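Local coordinates for fatty Acid Kinase (Fak) B3 protein (PDB 6CNG) that binds linoleic acid in a buried pocket and probably presents long-chain fatty acids to a fatty acid kinase, at residues C31-R34 and Q35-P39; A84-P88 and D89-R93; T105-G108 and T109-G112; S282-C285 and S286-E290. All blocks are in the same frame, centred on the assembly; numbering follows the deposited sequence. Where two conformers were deposited one is given.

In the fold
Contact 4 is wholly buried. The other three are only partly buried, each with some exposed residues. Contacts 2, 3 and 4 all touch the linoleic acid: contacts 2 and 3 lie near its carboxylate, contact 3 also lines its chain, and contact 4 meets the chain. Contact 1 stays away from the ligand and is mainly an aromatic-proline contact in a loop. Contacts 2 and 4 are capped helix starts, each with a serine at the N-cap, whereas contact 3 is an ST turn in the loop before a helix. D32 OD1 joins contact 1 to S282 of contact 4. C85 of contact 2 packs on S111 of contact 3, and I106 meets L284 between contacts 3 and 4.

Contact 1 (C31-R34 and Q35-P39); sequences CDYR and QLPTP
Y33, whose ring meets L36 and P37, directs its backbone N-H at C31 SG, with Y33 N 3.5 Å from the sulfur and an angle of 153° at the hydrogen. C31 can accept this bond because SG lies anti to its backbone N (chi1 174°), on the carbonyl side where the chain continues to Y33. No hydrogen bond joins 31-34 to 35-39. Their contact is apolar instead. The loop turns back at R34 and Q35 and brings P37 over one face of the Y33 ring. P37 CD lies 3.6 Å above the plane of the Y33 ring, offset toward the rim, in a CH-pi contact. The two side chains cross at about a right angle. L36 CD1 approaches the ring obliquely, 3.9 Å from Y33 CD2. R34 extends off the turn, and its NH2 forms a salt bridge with D61. The residues belong to the loop between strand 23-28 and strand 43-54. Y33 and L36 pack on F45 of strand 43-54, while L36 also touches V149 of helix 143-157 and Y33 touches D146 of the same helix.

Contact 2 (A84-P88 and D89-R93); sequences ACPSP and DDYLR. With EIC (linoleic acid), chain C.
S87 and D90 form a capping box at the start of helix 88-95. S87 is the N-cap. Its OG accepts from D89 N at 3.0 Å, with an angle of 141° at the hydrogen. OG lies anti to the S87 backbone N (chi1 167°), on the carbonyl side, and so reaches forward to D89 N. In return, S87 N gives a weak bond to D90 OD2 at 3.2 Å. The carboxylate of D90 also rests against S87 CB. The backbone continues the helix: Y91 N bonds weakly to S87 O, and L92 N bonds to P88 O at 2.9 Å. Beside the cap, P86 and Y91 cross obliquely, with P86 CB 4.0 Å from Y91 CE2. P86 CG lies near Y91 OH, which is hydrogen-bonded to S113 OG. Further out, P86 packs on V48 and L50 of strand 43-54, and Y91 on A117 and A120 of helix 113-127. The cap lies between that strand and that helix. The chain before the cap borders the fatty acid pocket, where C85 CB lies 3.6 Å from O1 of the linoleic acid.

Contact 3 (T105-G108 and T109-G112); sequences TITG and TLSG. With EIC (linoleic acid), chain C.
From T107 to S111 the backbone makes a tight turn, with L110 N at 3.5 Å and S111 N at 3.3 Å from T107 O, both weak bonds. The side chain of T107 closes the same turn. Its OG1 accepts from T109 N at 3.1 Å, with an angle of 154° at the hydrogen. The T107 hydroxyl is also bonded to G217 O, so it links this turn to another loop. OG1 is placed there by a chi1 of 165°, anti to the backbone N. This leaves T107 CG2 to face the pocket, where it packs on L110 CB and lies 3.8 Å from C18, the methyl end of the linoleic acid. The bond from T109 N, two residues ahead, defines an ST turn in the loop from strand 100-105 to helix 113-127. S111 lies at the other end of the ligand. Its OG donates to O1 of the linoleic acid at 2.9 Å, and also accepts from S113 N at the helix start. This fits the role of S111 as a fatty acid ligand in relatives. I106 CG2 packs on S111 CB at 3.8 Å. Water 1 lies 2.8 Å from I106 O and 2.7 Å from S111 O and can donate to either, with more acceptors in reach than protons. L110 O is bonded to R193 NE, and T109 OG1 to T216 O.

Contact 4 (S282-C285 and S286-E290); sequences SGLC and SFYAE. With EIC (linoleic acid), chain C.
L284 holds CG anti to its backbone N (chi1 -173°), and Y288 holds CG beside its own backbone N (chi1 -83°), which brings the two side chains together one helical turn apart. L284 CD2 then lies 3.7 Å from Y288 CE2, and the two cross obliquely. The Y288 ring is covered on both faces. F287 CD2 sits 3.5 Å above the Y288 ring plane, over its centre, and C5 of the linoleic acid lies over the opposite face. Y288 CB also meets C10 of the linoleic acid at 3.3 Å, one of the two carbons of its first double bond. The tyrosine hydroxyl is bonded to S83 OG, a probable fatty acid ligand by similarity. This is a capped helix start that lines the lipid pocket. S282 is the N-cap, with OG accepting from C285 N at 3.1 Å and an angle of 166° at the hydrogen. S282 OG is also bonded to S29 O. S282 O takes S286 N at 2.7 Å, while S286 OG is bonded to T281 OG1. D61 receives G283 N and L284 N, so its carboxylate meets the helix N-terminus, where the two would probably stabilise each other. Around helix 283-289, S286 packs on I67 and M71 of helix 67-76, F287 on M74 of the same helix, and Y288 on L188 of helix 186-190.

Contact 1 (C31-R34 and Q35-P39)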
loop_
_atom_site.group_PDB
_atom_site.type_symbol
_atom_site.label_atom_id
_atom_site.label_comp_id
_atom_site.label_asym_id
_atom_site.label_seq_id
_atom_site.Cartn_x
_atom_site.Cartn_y
_atom_site.Cartn_z
ATOM N N CYS A 31 3.390 -0.737 -2.185
ATOM C CA CYS A 31 3.513 0.706 -2.362
ATOM C C CYS A 31 3.302 1.041 -3.831
ATOM O O CYS A 31 3.817 0.364 -4.718
ATOM C CB CYS A 31 4.914 1.171 -1.956
ATOM S SG CYS A 31 5.346 2.905 -2.251
ATOM N N ASP A 32 2.554 2.096 -4.081
ATOM C CA ASP A 32 2.184 2.425 -5.441
ATOM C C ASP A 32 3.201 3.284 -6.166
ATOM O O ASP A 32 3.080 3.425 -7.381
ATOM C CB ASP A 32 0.827 3.127 -5.418
ATOM C CG ASP A 32 -0.217 2.321 -4.669
ATOM O OD1 ASP A 32 -0.535 1.213 -5.099
ATOM O OD2 ASP A 32 -0.670 2.785 -3.625
ATOM N N TYR A 33 4.183 3.850 -5.465
ATOM C CA TYR A 33 5.219 4.655 -6.094
ATOM C C TYR A 33 6.172 3.776 -6.897
ATOM O O TYR A 33 6.664 2.761 -6.401
ATOM C CB TYR A 33 6.030 5.394 -5.020
ATOM C CG TYR A 33 5.327 6.538 -4.332
ATOM C CD1 TYR A 33 4.632 7.488 -5.046
ATOM C CD2 TYR A 33 5.362 6.659 -2.963
ATOM C CE1 TYR A 33 3.996 8.531 -4.403
ATOM C CE2 TYR A 33 4.736 7.686 -2.316
ATOM C CZ TYR A 33 4.056 8.624 -3.032
ATOM O OH TYR A 33 3.431 9.650 -2.342
ATOM N N ARG A 34 6.461 4.189 -8.132
ATOM C CA ARG A 34 7.649 3.701 -8.827
ATOM C C ARG A 34 8.811 4.675 -8.684
ATOM O O ARG A 34 9.972 4.257 -8.633
ATOM C CB ARG A 34 7.365 3.455 -10.316
ATOM C CG ARG A 34 5.987 2.860 -10.686
ATOM C CD ARG A 34 5.821 1.457 -10.181
ATOM N NE ARG A 34 4.898 0.695 -11.013
ATOM C CZ ARG A 34 4.598 -0.583 -10.813
ATOM N NH1 ARG A 34 5.137 -1.240 -9.799
ATOM N NH2 ARG A 34 3.763 -1.207 -11.629
ATOM N N GLN A 35 8.488 5.960 -8.579
ATOM C CA GLN A 35 9.435 7.013 -8.287
ATOM C C GLN A 35 8.886 7.783 -7.105
ATOM O O GLN A 35 7.696 8.076 -7.064
ATOM C CB GLN A 35 9.548 8.006 -9.461
ATOM C CG GLN A 35 10.023 7.414 -10.789
ATOM C CD GLN A 35 9.966 8.397 -11.947
ATOM O OE1 GLN A 35 10.977 8.688 -12.575
ATOM N NE2 GLN A 35 8.785 8.898 -12.239
ATOM N N LEU A 36 9.762 8.152 -6.182
ATOM C CA LEU A 36 9.363 8.910 -5.005
ATOM C C LEU A 36 9.394 10.375 -5.354
ATOM O O LEU A 36 10.436 10.864 -5.772
ATOM C CB LEU A 36 10.349 8.655 -3.890
ATOM C CG LEU A 36 9.944 9.118 -2.495
ATOM C CD1 LEU A 36 8.562 8.677 -2.124
ATOM C CD2 LEU A 36 10.940 8.544 -1.549
ATOM N N PRO A 37 8.287 11.098 -5.259
ATOM C CA PRO A 37 8.343 12.521 -5.558
ATOM C C PRO A 37 9.432 13.213 -4.756
ATOM O O PRO A 37 9.524 13.067 -3.526
ATOM C CB PRO A 37 6.940 13.011 -5.192
ATOM C CG PRO A 37 6.075 11.871 -5.392
ATOM C CD PRO A 37 6.905 10.678 -4.983
ATOM N N THR A 38 10.289 13.943 -5.484
ATOM C CA THR A 38 11.339 14.816 -4.977
ATOM C C THR A 38 12.149 14.164 -3.865
ATOM O O THR A 38 12.035 14.561 -2.699
ATOM C CB THR A 38 10.722 16.129 -4.500
ATOM O OG1 THR A 38 9.741 16.567 -5.446
ATOM C CG2 THR A 38 11.783 17.182 -4.379
ATOM N N PRO A 39 12.994 13.187 -4.182
ATOM C CA PRO A 39 13.755 12.516 -3.132
ATOM C C PRO A 39 14.692 13.477 -2.431
ATOM O O PRO A 39 15.276 14.368 -3.040
ATOM C CB PRO A 39 14.535 11.429 -3.871
ATOM C CG PRO A 39 14.228 11.559 -5.275
ATOM C CD PRO A 39 13.415 12.778 -5.525
#

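Contact 2 (A84-P88 and D89-R93)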
loop_
_atom_site.group_PDB
_atom_site.type_symbol
_atom_site.label_atom_id
_atom_site.label_comp_id
_atom_site.label_asym_id
_atom_site.label_seq_id
_atom_site.Cartn_x
_atom_site.Cartn_y
_atom_site.Cartn_z
ATOM N N ALA A 84 3.054 -13.843 -5.114
ATOM C CA ALA A 84 4.181 -14.303 -4.315
ATOM C C ALA A 84 5.001 -13.115 -3.849
ATOM O O ALA A 84 5.087 -12.100 -4.533
ATOM C CB ALA A 84 5.121 -15.219 -5.098
ATOM N N CYS A 85 5.623 -13.275 -2.703
ATOM C CA CYS A 85 6.351 -12.193 -2.055
ATOM C C CYS A 85 7.808 -12.202 -2.487
ATOM O O CYS A 85 8.294 -13.163 -3.077
ATOM C CB CYS A 85 6.241 -12.340 -0.535
ATOM S SG CYS A 85 7.105 -13.724 0.152
ATOM N N PRO A 86 8.553 -11.136 -2.183
ATOM C CA PRO A 86 9.959 -11.102 -2.560
ATOM C C PRO A 86 10.806 -12.048 -1.740
ATOM O O PRO A 86 10.550 -12.317 -0.564
ATOM C CB PRO A 86 10.357 -9.654 -2.283
ATOM C CG PRO A 86 9.083 -8.931 -2.254
ATOM C CD PRO A 86 8.163 -9.863 -1.578
ATOM N N SER A 87 11.831 -12.547 -2.398
ATOM C CA SER A 87 12.823 -13.347 -1.739
ATOM C C SER A 87 13.653 -12.465 -0.820
ATOM O O SER A 87 13.812 -11.270 -1.058
ATOM C CB SER A 87 13.743 -13.927 -2.778
ATOM O OG SER A 87 14.896 -14.464 -2.185
ATOM N N PRO A 88 14.196 -13.033 0.228
ATOM C CA PRO A 88 15.171 -12.297 1.024
ATOM C C PRO A 88 16.300 -11.756 0.181
ATOM O O PRO A 88 16.768 -10.642 0.426
ATOM C CB PRO A 88 15.661 -13.366 2.006
ATOM C CG PRO A 88 14.616 -14.354 2.045
ATOM C CD PRO A 88 14.025 -14.401 0.713
ATOM N N ASP A 89 16.737 -12.534 -0.815
ATOM C CA ASP A 89 17.796 -12.112 -1.716
ATOM C C ASP A 89 17.400 -10.870 -2.491
ATOM O O ASP A 89 18.235 -10.007 -2.753
ATOM C CB ASP A 89 18.088 -13.247 -2.673
ATOM C CG ASP A 89 19.191 -12.925 -3.581
ATOM O OD1 ASP A 89 20.312 -12.737 -3.071
ATOM O OD2 ASP A 89 18.943 -12.833 -4.798
ATOM N N ASP A 90 16.140 -10.768 -2.884
ATOM C CA ASP A 90 15.666 -9.561 -3.543
ATOM C C ASP A 90 15.861 -8.342 -2.650
ATOM O O ASP A 90 16.207 -7.257 -3.128
ATOM C CB ASP A 90 14.189 -9.719 -3.878
ATOM C CG ASP A 90 13.930 -10.832 -4.875
ATOM O OD1 ASP A 90 14.901 -11.430 -5.361
ATOM O OD2 ASP A 90 12.751 -11.118 -5.165
ATOM N N TYR A 91 15.655 -8.508 -1.344
ATOM C CA TYR A 91 15.881 -7.417 -0.408
ATOM C C TYR A 91 17.373 -7.134 -0.266
ATOM O O TYR A 91 17.793 -5.975 -0.268
ATOM C CB TYR A 91 15.214 -7.765 0.931
ATOM C CG TYR A 91 13.711 -7.558 0.934
ATOM C CD1 TYR A 91 13.182 -6.362 0.531
ATOM C CD2 TYR A 91 12.828 -8.547 1.338
ATOM C CE1 TYR A 91 11.840 -6.151 0.514
ATOM C CE2 TYR A 91 11.478 -8.335 1.333
ATOM C CZ TYR A 91 10.990 -7.135 0.915
ATOM O OH TYR A 91 9.654 -6.851 0.876
ATOM N N LEU A 92 18.198 -8.176 -0.199
ATOM C CA LEU A 92 19.639 -7.973 -0.061
ATOM C C LEU A 92 20.210 -7.149 -1.205
ATOM O O LEU A 92 21.052 -6.273 -0.980
ATOM C CB LEU A 92 20.365 -9.317 -0.022
ATOM C CG LEU A 92 20.193 -10.219 1.174
ATOM C CD1 LEU A 92 20.928 -11.517 0.878
ATOM C CD2 LEU A 92 20.710 -9.568 2.412
ATOM N N ARG A 93 19.794 -7.442 -2.436
ATOM C CA ARG A 93 20.230 -6.657 -3.581
ATOM C C ARG A 93 19.912 -5.190 -3.392
ATOM O O ARG A 93 20.711 -4.316 -3.745
ATOM C CB ARG A 93 19.487 -7.119 -4.830
ATOM C CG ARG A 93 19.927 -8.416 -5.438
ATOM C CD ARG A 93 19.594 -8.436 -6.943
ATOM N NE ARG A 93 18.441 -7.603 -7.326
ATOM C CZ ARG A 93 18.514 -6.394 -7.890
ATOM N NH1 ARG A 93 19.688 -5.818 -8.155
ATOM N NH2 ARG A 93 17.392 -5.751 -8.196
HETATM C C1 EIC C . 1.779 -12.186 -1.497
HETATM C C2 EIC C . 1.091 -10.825 -1.522
HETATM C C3 EIC C . -0.286 -10.823 -0.897
HETATM C C4 EIC C . -0.791 -9.417 -0.672
HETATM C C5 EIC C . -2.122 -9.401 0.046
HETATM C C6 EIC C . -2.581 -7.984 0.376
HETATM C C7 EIC C . -3.119 -7.212 -0.836
HETATM C C8 EIC C . -3.402 -5.765 -0.479
HETATM C C9 EIC C . -3.805 -5.044 -1.744
HETATM C C10 EIC C . -5.069 -4.871 -2.062
HETATM C C11 EIC C . -6.214 -5.392 -1.204
HETATM C C12 EIC C . -7.190 -4.229 -1.086
HETATM C C13 EIC C . -7.696 -3.788 0.045
HETATM C C14 EIC C . -7.382 -4.429 1.381
HETATM C C15 EIC C . -6.116 -3.847 2.004
HETATM C C16 EIC C . -5.866 -4.505 3.352
HETATM C C17 EIC C . -4.547 -4.087 3.935
HETATM C C18 EIC C . -4.330 -4.801 5.250
HETATM O O1 EIC C . 2.659 -12.457 -0.635
HETATM O O2 EIC C . 1.454 -13.046 -2.352
#

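Contact 3 (T105-G108 and T109-G112)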
loop_
_atom_site.group_PDB
_atom_site.type_symbol
_atom_site.label_atom_id
_atom_site.label_comp_id
_atom_site.label_asym_id
_atom_site.label_seq_id
_atom_site.Cartn_x
_atom_site.Cartn_y
_atom_site.Cartn_z
ATOM N N THR A 105 7.253 -2.685 4.322
ATOM C CA THR A 105 6.548 -3.749 3.652
ATOM C C THR A 105 5.043 -3.602 3.799
ATOM O O THR A 105 4.518 -2.968 4.709
ATOM C CB THR A 105 6.951 -5.120 4.188
ATOM O OG1 THR A 105 6.365 -5.324 5.475
ATOM C CG2 THR A 105 8.426 -5.229 4.274
ATOM N N ILE A 106 4.358 -4.206 2.852
ATOM C CA ILE A 106 2.955 -4.466 2.998
ATOM C C ILE A 106 2.731 -5.335 4.237
ATOM O O ILE A 106 3.648 -5.996 4.755
ATOM C CB ILE A 106 2.559 -5.177 1.688
ATOM C CG1 ILE A 106 1.084 -4.950 1.347
ATOM C CG2 ILE A 106 2.993 -6.670 1.736
ATOM C CD1 ILE A 106 0.637 -5.522 -0.012
ATOM N N THR A 107 1.492 -5.301 4.737
ATOM C CA THR A 107 1.115 -6.035 5.934
ATOM C C THR A 107 1.774 -7.406 6.008
ATOM O O THR A 107 1.603 -8.243 5.124
ATOM C CB THR A 107 -0.395 -6.216 6.009
ATOM O OG1 THR A 107 -0.679 -7.220 6.986
ATOM C CG2 THR A 107 -0.982 -6.605 4.675
ATOM N N GLY A 108 2.508 -7.631 7.076
ATOM C CA GLY A 108 3.128 -8.916 7.279
ATOM C C GLY A 108 2.187 -9.993 7.733
ATOM O O GLY A 108 2.620 -11.112 7.986
ATOM N N THR A 109 0.909 -9.678 7.884
ATOM C CA THR A 109 -0.059 -10.703 8.231
ATOM C C THR A 109 -0.614 -11.401 7.006
ATOM O O THR A 109 -0.895 -12.597 7.062
ATOM C CB THR A 109 -1.202 -10.081 9.017
ATOM O OG1 THR A 109 -0.676 -9.336 10.113
ATOM C CG2 THR A 109 -2.108 -11.156 9.574
ATOM N N LEU A 110 -0.768 -10.680 5.902
ATOM C CA LEU A 110 -1.308 -11.247 4.683
ATOM C C LEU A 110 -0.243 -11.613 3.659
ATOM O O LEU A 110 -0.577 -12.234 2.652
ATOM C CB LEU A 110 -2.305 -10.275 4.050
ATOM C CG LEU A 110 -3.513 -9.860 4.883
ATOM C CD1 LEU A 110 -4.345 -8.886 4.139
ATOM C CD2 LEU A 110 -4.344 -11.036 5.292
ATOM N N SER A 111 1.012 -11.245 3.885
ATOM C CA SER A 111 2.081 -11.540 2.955
ATOM C C SER A 111 3.359 -11.780 3.737
ATOM O O SER A 111 3.581 -11.192 4.794
ATOM C CB SER A 111 2.317 -10.407 1.959
ATOM O OG SER A 111 3.579 -10.546 1.311
ATOM N N GLY A 112 4.195 -12.657 3.191
ATOM C CA GLY A 112 5.488 -12.938 3.761
ATOM C C GLY A 112 6.565 -11.945 3.403
ATOM O O GLY A 112 7.745 -12.173 3.671
HETATM C C1 EIC C . 1.779 -12.186 -1.497
HETATM C C2 EIC C . 1.091 -10.825 -1.522
HETATM C C3 EIC C . -0.286 -10.823 -0.897
HETATM C C4 EIC C . -0.791 -9.417 -0.672
HETATM C C5 EIC C . -2.122 -9.401 0.046
HETATM C C6 EIC C . -2.581 -7.984 0.376
HETATM C C7 EIC C . -3.119 -7.212 -0.836
HETATM C C8 EIC C . -3.402 -5.765 -0.479
HETATM C C9 EIC C . -3.805 -5.044 -1.744
HETATM C C10 EIC C . -5.069 -4.871 -2.062
HETATM C C11 EIC C . -6.214 -5.392 -1.204
HETATM C C12 EIC C . -7.190 -4.229 -1.086
HETATM C C13 EIC C . -7.696 -3.788 0.045
HETATM C C14 EIC C . -7.382 -4.429 1.381
HETATM C C15 EIC C . -6.116 -3.847 2.004
HETATM C C16 EIC C . -5.866 -4.505 3.352
HETATM C C17 EIC C . -4.547 -4.087 3.935
HETATM C C18 EIC C . -4.330 -4.801 5.250
HETATM O O1 EIC C . 2.659 -12.457 -0.635
HETATM O O2 EIC C . 1.454 -13.046 -2.352
HETATM O O HOH W 1 4.455 -8.676 4.321
#

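Contact 4 (S282-C285 and S286-E290)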
loop_
_atom_site.group_PDB
_atom_site.type_symbol
_atom_site.label_atom_id
_atom_site.label_comp_id
_atom_site.label_asym_id
_atom_site.label_seq_id
_atom_site.Cartn_x
_atom_site.Cartn_y
_atom_site.Cartn_z
ATOM N N SER A 282 -0.471 -0.186 -7.990
ATOM C CA SER A 282 0.540 -1.087 -8.499
ATOM C C SER A 282 -0.107 -2.330 -9.089
ATOM O O SER A 282 -1.313 -2.540 -9.021
ATOM C CB SER A 282 1.491 -1.495 -7.375
ATOM O OG SER A 282 0.841 -2.204 -6.360
ATOM N N GLY A 283 0.726 -3.183 -9.676
ATOM C CA GLY A 283 0.226 -4.445 -10.193
ATOM C C GLY A 283 -0.361 -5.305 -9.101
ATOM O O GLY A 283 -1.443 -5.865 -9.247
ATOM N N LEU A 284 0.326 -5.374 -7.970
ATOM C CA LEU A 284 -0.152 -6.144 -6.843
ATOM C C LEU A 284 -1.433 -5.557 -6.303
ATOM O O LEU A 284 -2.405 -6.268 -6.059
ATOM C CB LEU A 284 0.923 -6.103 -5.777
ATOM C CG LEU A 284 0.696 -6.980 -4.565
ATOM C CD1 LEU A 284 -0.232 -6.313 -3.588
ATOM C CD2 LEU A 284 0.175 -8.333 -5.005
ATOM N N CYS A 285 -1.437 -4.269 -6.065
ATOM C CA CYS A 285 -2.631 -3.662 -5.511
ATOM C C CYS A 285 -3.773 -3.699 -6.499
ATOM O O CYS A 285 -4.917 -3.866 -6.094
ATOM C CB CYS A 285 -2.326 -2.255 -5.045
ATOM S SG CYS A 285 -1.238 -2.219 -3.592
ATOM N N SER A 286 -3.495 -3.564 -7.791
ATOM C CA SER A 286 -4.557 -3.719 -8.786
ATOM C C SER A 286 -5.127 -5.122 -8.742
ATOM O O SER A 286 -6.333 -5.316 -8.843
ATOM C CB SER A 286 -4.034 -3.417 -10.192
ATOM O OG SER A 286 -3.409 -2.153 -10.232
ATOM N N PHE A 287 -4.265 -6.109 -8.570
ATOM C CA PHE A 287 -4.699 -7.484 -8.593
ATOM C C PHE A 287 -5.656 -7.769 -7.467
ATOM O O PHE A 287 -6.644 -8.484 -7.650
ATOM C CB PHE A 287 -3.458 -8.351 -8.448
ATOM C CG PHE A 287 -3.745 -9.793 -8.313
ATOM C CD1 PHE A 287 -4.341 -10.490 -9.324
ATOM C CD2 PHE A 287 -3.387 -10.460 -7.181
ATOM C CE1 PHE A 287 -4.588 -11.823 -9.188
ATOM C CE2 PHE A 287 -3.643 -11.790 -7.052
ATOM C CZ PHE A 287 -4.226 -12.469 -8.047
ATOM N N TYR A 288 -5.379 -7.236 -6.300
ATOM C CA TYR A 288 -6.192 -7.563 -5.145
ATOM C C TYR A 288 -7.329 -6.603 -4.915
ATOM O O TYR A 288 -8.389 -7.016 -4.442
ATOM C CB TYR A 288 -5.307 -7.606 -3.927
ATOM C CG TYR A 288 -4.653 -8.901 -3.821
ATOM C CD1 TYR A 288 -5.408 -10.050 -3.682
ATOM C CD2 TYR A 288 -3.304 -9.002 -3.864
ATOM C CE1 TYR A 288 -4.828 -11.251 -3.568
ATOM C CE2 TYR A 288 -2.698 -10.217 -3.745
ATOM C CZ TYR A 288 -3.466 -11.349 -3.600
ATOM O OH TYR A 288 -2.880 -12.594 -3.481
ATOM N N ALA A 289 -7.143 -5.339 -5.211
ATOM C CA ALA A 289 -8.260 -4.413 -5.068
ATOM C C ALA A 289 -9.239 -4.533 -6.219
ATOM O O ALA A 289 -10.428 -4.240 -6.049
ATOM C CB ALA A 289 -7.744 -2.981 -4.974
ATOM N N GLU A 290 -8.737 -4.940 -7.388
ATOM C CA GLU A 290 -9.523 -5.225 -8.576
ATOM C C GLU A 290 -10.172 -3.987 -9.160
ATOM O O GLU A 290 -9.978 -2.871 -8.676
ATOM C CB GLU A 290 -10.560 -6.309 -8.281
ATOM C CG GLU A 290 -9.926 -7.636 -7.837
ATOM C CD GLU A 290 -10.799 -8.846 -8.130
ATOM O OE1 GLU A 290 -11.241 -9.022 -9.285
ATOM O OE2 GLU A 290 -11.049 -9.626 -7.202
HETATM C C1 EIC C . 1.779 -12.186 -1.497
HETATM C C2 EIC C . 1.091 -10.825 -1.522
HETATM C C3 EIC C . -0.286 -10.823 -0.897
HETATM C C4 EIC C . -0.791 -9.417 -0.672
HETATM C C5 EIC C . -2.122 -9.401 0.046
HETATM C C6 EIC C . -2.581 -7.984 0.376
HETATM C C7 EIC C . -3.119 -7.212 -0.836
HETATM C C8 EIC C . -3.402 -5.765 -0.479
HETATM C C9 EIC C . -3.805 -5.044 -1.744
HETATM C C10 EIC C . -5.069 -4.871 -2.062
HETATM C C11 EIC C . -6.214 -5.392 -1.204
HETATM C C12 EIC C . -7.190 -4.229 -1.086
HETATM C C13 EIC C . -7.696 -3.788 0.045
HETATM C C14 EIC C . -7.382 -4.429 1.381
HETATM C C15 EIC C . -6.116 -3.847 2.004
HETATM C C16 EIC C . -5.866 -4.505 3.352
HETATM C C17 EIC C . -4.547 -4.087 3.935
HETATM C C18 EIC C . -4.330 -4.801 5.250
HETATM O O1 EIC C . 2.659 -12.457 -0.635
HETATM O O2 EIC C . 1.454 -13.046 -2.352
#